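CurD (Moorea producens 3L, PDB 5KP7) binds a 4'-phosphopantetheine arm and probably acts as a hydroxymethylglutaryl-CoA synthase of the thiolase-like superfamily. Local coordinates at residues S186-E189 and P190-A194; N150-L153 and S154-F157. The protein carries 3 engineered substitutions. All blocks are in the same frame, centred on the assembly; numbering follows the deposited sequence.

Interaction 1: S186-E189 and P190-A194; sequences SFAE and PSSGA. With PNS (4'-phosphopantetheine), chain E.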
# COMPACT_ATOMS: atom_id res chain seq x y z
N SER A 186 -1.31 17.78 -1.75
CA SER A 186 -1.90 17.83 -3.11
C SER A 186 -1.32 16.78 -4.07
O SER A 186 -2.07 16.22 -4.88
CB SER A 186 -1.79 19.23 -3.72
OG SER A 186 -2.62 20.15 -3.01
N PHE A 187 -0.02 16.49 -3.95
CA PHE A 187 0.65 15.45 -4.78
C PHE A 187 -0.02 14.06 -4.63
O PHE A 187 0.01 13.24 -5.55
CB PHE A 187 2.18 15.38 -4.49
CG PHE A 187 2.55 14.65 -3.20
CD1 PHE A 187 2.39 15.27 -1.96
CD2 PHE A 187 3.05 13.34 -3.23
CE1 PHE A 187 2.72 14.60 -0.78
CE2 PHE A 187 3.38 12.68 -2.04
CZ PHE A 187 3.21 13.31 -0.83
N ALA A 188 -0.60 13.80 -3.46
CA ALA A 188 -1.13 12.49 -3.12
C ALA A 188 -2.66 12.31 -3.29
O ALA A 188 -3.15 11.21 -3.04
CB ALA A 188 -0.73 12.15 -1.69
N GLU A 189 -3.39 13.34 -3.72
CA GLU A 189 -4.86 13.24 -3.75
C GLU A 189 -5.40 12.09 -4.60
O GLU A 189 -6.23 11.30 -4.15
CB GLU A 189 -5.52 14.56 -4.17
CG GLU A 189 -7.02 14.54 -3.97
CD GLU A 189 -7.68 15.82 -4.37
OE1 GLU A 189 -6.96 16.70 -4.91
OE2 GLU A 189 -8.92 15.93 -4.19
N PRO A 190 -4.92 11.97 -5.84
CA PRO A 190 -5.41 10.89 -6.68
C PRO A 190 -5.14 9.49 -6.13
O PRO A 190 -5.94 8.60 -6.38
CB PRO A 190 -4.62 11.09 -7.98
CG PRO A 190 -4.17 12.51 -7.95
CD PRO A 190 -3.91 12.80 -6.52
N SER A 191 -4.05 9.31 -5.40
CA SER A 191 -3.60 7.99 -5.03
C SER A 191 -3.99 7.57 -3.63
O SER A 191 -3.86 6.41 -3.32
CB SER A 191 -2.08 7.87 -5.21
OG SER A 191 -1.38 8.86 -4.49
N SER A 192 -4.40 8.49 -2.78
CA SER A 192 -4.48 8.19 -1.34
C SER A 192 -5.90 7.69 -0.99
O SER A 192 -6.85 8.47 -1.02
CB SER A 192 -4.09 9.42 -0.55
OG SER A 192 -2.67 9.58 -0.58
N GLY A 193 -6.02 6.40 -0.69
CA GLY A 193 -7.29 5.77 -0.41
C GLY A 193 -7.55 5.59 1.09
O GLY A 193 -6.95 6.25 1.94
N ALA A 194 -8.42 4.65 1.38
CA ALA A 194 -8.79 4.27 2.73
C ALA A 194 -9.10 2.77 2.74
O ALA A 194 -9.74 2.27 1.81
CB ALA A 194 -9.99 5.04 3.16
O23 PNS E . 2.74 10.68 -12.65
P24 PNS E . 3.29 11.49 -11.49
O26 PNS E . 3.48 12.98 -11.65
O27 PNS E . 2.30 11.34 -10.20
C28 PNS E . 1.82 10.08 -9.76
C29 PNS E . 0.38 10.18 -9.27
C30 PNS E . -0.13 8.93 -8.56
C31 PNS E . -0.48 11.36 -9.79
C32 PNS E . 0.62 11.03 -7.91
O33 PNS E . -0.62 11.29 -7.19
C34 PNS E . 1.57 10.53 -6.84
O35 PNS E . 2.77 10.72 -6.94
N36 PNS E . 1.02 9.80 -5.87
C37 PNS E . 1.80 8.86 -5.09
C38 PNS E . 2.55 9.45 -3.93
C39 PNS E . 3.25 8.26 -3.31
O40 PNS E . 2.69 7.63 -2.42
N41 PNS E . 4.44 7.93 -3.83
C42 PNS E . 5.17 6.80 -3.31
C43 PNS E . 6.33 6.40 -4.19
S44 PNS E . 7.14 5.05 -3.30
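Ala188 O is the polar hub where Ser186-Glu189 turns into Pro190-Ala194. Ser192 OG donates to it over 3.0 Å and Ser191 N over 3.2 Å, the two coming from opposite faces of the carbonyl plane. The Ser192 hydroxyl reaches that oxygen because it lies anti to its own carbonyl carbon (chi1 -77°), which also brings OG to 3.4 Å from Ala188 CB. Ser192 N adds a weak bond to the same oxygen, so the turn is gathered on a single acceptor.

The turn presents two groups to 4'-phosphopantetheine. Phe187 O accepts a hydrogen bond of 2.6 Å from O33 of the ligand, and Ser191 OG accepts one of 2.9 Å from the amide N36, bent to 135° at the hydrogen. A chi1 of 56° turns the Ser191 hydroxyl to that amide. Pro190 CD approaches O33 to 3.7 Å, while the Phe187 ring meets the pantetheine chain obliquely, CE2 lying 3.8 Å from C38. Ala188 CB sits over the centre of one face of that ring.

Outside this shell, the extended chain of Glu189 carries its carboxylate to a salt bridge with Arg51 through OE1 and a hydrogen bond with Tyr391 through OE2, and its carbonyl takes one from Lys66. The residue just before the ligand-contacting Pro190 and Ser191 is thus held by three partners. Backbone hydrogen bonds link Ser191 and Gly193 with Asn320, another residue of the ligand site. The short 3-10 segment 186-188 and the loop after it follow strand 161-168 and lead into strand 195-202, its antiparallel neighbour in the mixed sheet.

Interaction 2: N150-L153 and S154-F157; sequences NLIL and SQTF
Gln155 folds back on Ile152 O, where the final turn of helix 140-154 gives way to the loop. Beyond CB, Gln155 CG lies 3.7 Å from Ile152 O; the bend that follows at chi2 (-55°) brings CD to 3.6 Å and turns the amide back toward the helix. At the tip NE2 donates to that oxygen over 2.6 Å, at 155° at the hydrogen, with the bond in the carbonyl plane and nearly in the plane of the side-chain amide. The backbone N of Gln155 donates to the same oxygen from above the carbonyl plane, so one residue grips Ile152 O twice. Replacing Gln155 by alanine would remove the amide, and Ile152 O would probably lose its in-plane donor, keeping the backbone N-H that approaches from above.

Gln155 is the first residue to leave helical geometry, with positive phi (49°), and Ser154 just before it forms an ST turn. Its OG accepts from Thr156 N, 3.2 Å away, while donating to Leu151 O over 2.7 Å. Ser154 N keeps the helical bond to Asn150 O. A water bridges the next step, donating to Leu151 O and accepting from Phe157 N. The side chains of Leu151 and Thr156 cross at about a right angle, CD1 lying 3.9 Å from OG1. Ile152 packs on Val28 and Asp203, and Leu153 and Gln155 both touch Gln26.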
# COMPACT_ATOMS: atom_id res chain seq x y z
N ASN A 150 6.51 -14.15 15.13
CA ASN A 150 7.47 -14.47 16.18
C ASN A 150 6.85 -14.82 17.51
O ASN A 150 7.45 -15.58 18.28
CB ASN A 150 8.54 -13.39 16.32
CG ASN A 150 9.43 -13.31 15.10
OD1 ASN A 150 9.38 -14.17 14.19
ND2 ASN A 150 10.21 -12.22 15.03
N LEU A 151 5.67 -14.29 17.82
CA LEU A 151 4.93 -14.78 19.00
C LEU A 151 4.68 -16.29 18.88
O LEU A 151 4.99 -17.07 19.80
CB LEU A 151 3.61 -14.02 19.20
CG LEU A 151 2.69 -14.60 20.29
CD1 LEU A 151 3.32 -14.44 21.67
CD2 LEU A 151 1.32 -13.91 20.23
N ILE A 152 4.16 -16.71 17.73
CA ILE A 152 3.82 -18.13 17.54
C ILE A 152 5.11 -18.97 17.59
O ILE A 152 5.17 -20.00 18.28
CB ILE A 152 3.09 -18.40 16.21
CG1 ILE A 152 1.86 -17.50 15.98
CG2 ILE A 152 2.81 -19.90 16.06
CD1 ILE A 152 0.97 -17.07 17.11
N LEU A 153 6.15 -18.51 16.88
CA LEU A 153 7.42 -19.24 16.82
C LEU A 153 8.15 -19.32 18.16
O LEU A 153 8.88 -20.28 18.41
CB LEU A 153 8.34 -18.65 15.76
CG LEU A 153 7.90 -18.83 14.30
CD1 LEU A 153 8.88 -18.11 13.38
CD2 LEU A 153 7.80 -20.28 13.93
N SER A 154 7.96 -18.31 19.00
CA SER A 154 8.61 -18.30 20.32
C SER A 154 8.18 -19.48 21.19
O SER A 154 8.92 -19.85 22.13
CB SER A 154 8.32 -17.01 21.08
OG SER A 154 6.97 -16.97 21.56
N GLN A 155 6.98 -20.00 20.92
CA GLN A 155 6.28 -21.00 21.77
C GLN A 155 6.22 -20.65 23.27
O GLN A 155 6.17 -21.52 24.15
CB GLN A 155 6.75 -22.44 21.48
CG GLN A 155 6.14 -23.02 20.18
CD GLN A 155 4.58 -23.00 20.12
OE1 GLN A 155 3.94 -23.98 20.49
NE2 GLN A 155 3.97 -21.86 19.67
N THR A 156 6.15 -19.34 23.55
CA THR A 156 5.92 -18.87 24.89
C THR A 156 4.51 -19.22 25.37
O THR A 156 4.35 -19.57 26.53
CB THR A 156 6.21 -17.36 25.04
OG1 THR A 156 5.55 -16.60 24.00
CG2 THR A 156 7.67 -17.11 25.01
N PHE A 157 3.51 -19.16 24.47
CA PHE A 157 2.12 -19.43 24.82
C PHE A 157 1.50 -20.30 23.74
O PHE A 157 0.75 -19.82 22.90
CB PHE A 157 1.39 -18.11 25.04
CG PHE A 157 2.03 -17.32 26.14
CD1 PHE A 157 1.99 -17.82 27.43
CD2 PHE A 157 2.78 -16.19 25.88
CE1 PHE A 157 2.65 -17.19 28.47
CE2 PHE A 157 3.42 -15.52 26.94
CZ PHE A 157 3.36 -16.04 28.21
O HOH W 1 3.59 -18.77 21.59

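Overall arrangement
Both contacts belong to the N-terminal part of the synthase sequence; interaction 2 comes first in the chain, and strand 161-168 separates it from interaction 1. The protein's centre lies between them, with 38 Å between the centres of the contacts and about 26 Å between their nearest atoms. Interaction 1 belongs to the 4'-phosphopantetheine pocket, where the side chain of Ser191 is about 5 Å from that of Asn320 and the side chain of Pro190 about 7 Å from that of Arg57. Interaction 2 ends a helix at the surface, away from the ligand site, its centre about 25 Å from that of the chain against 15 Å for interaction 1.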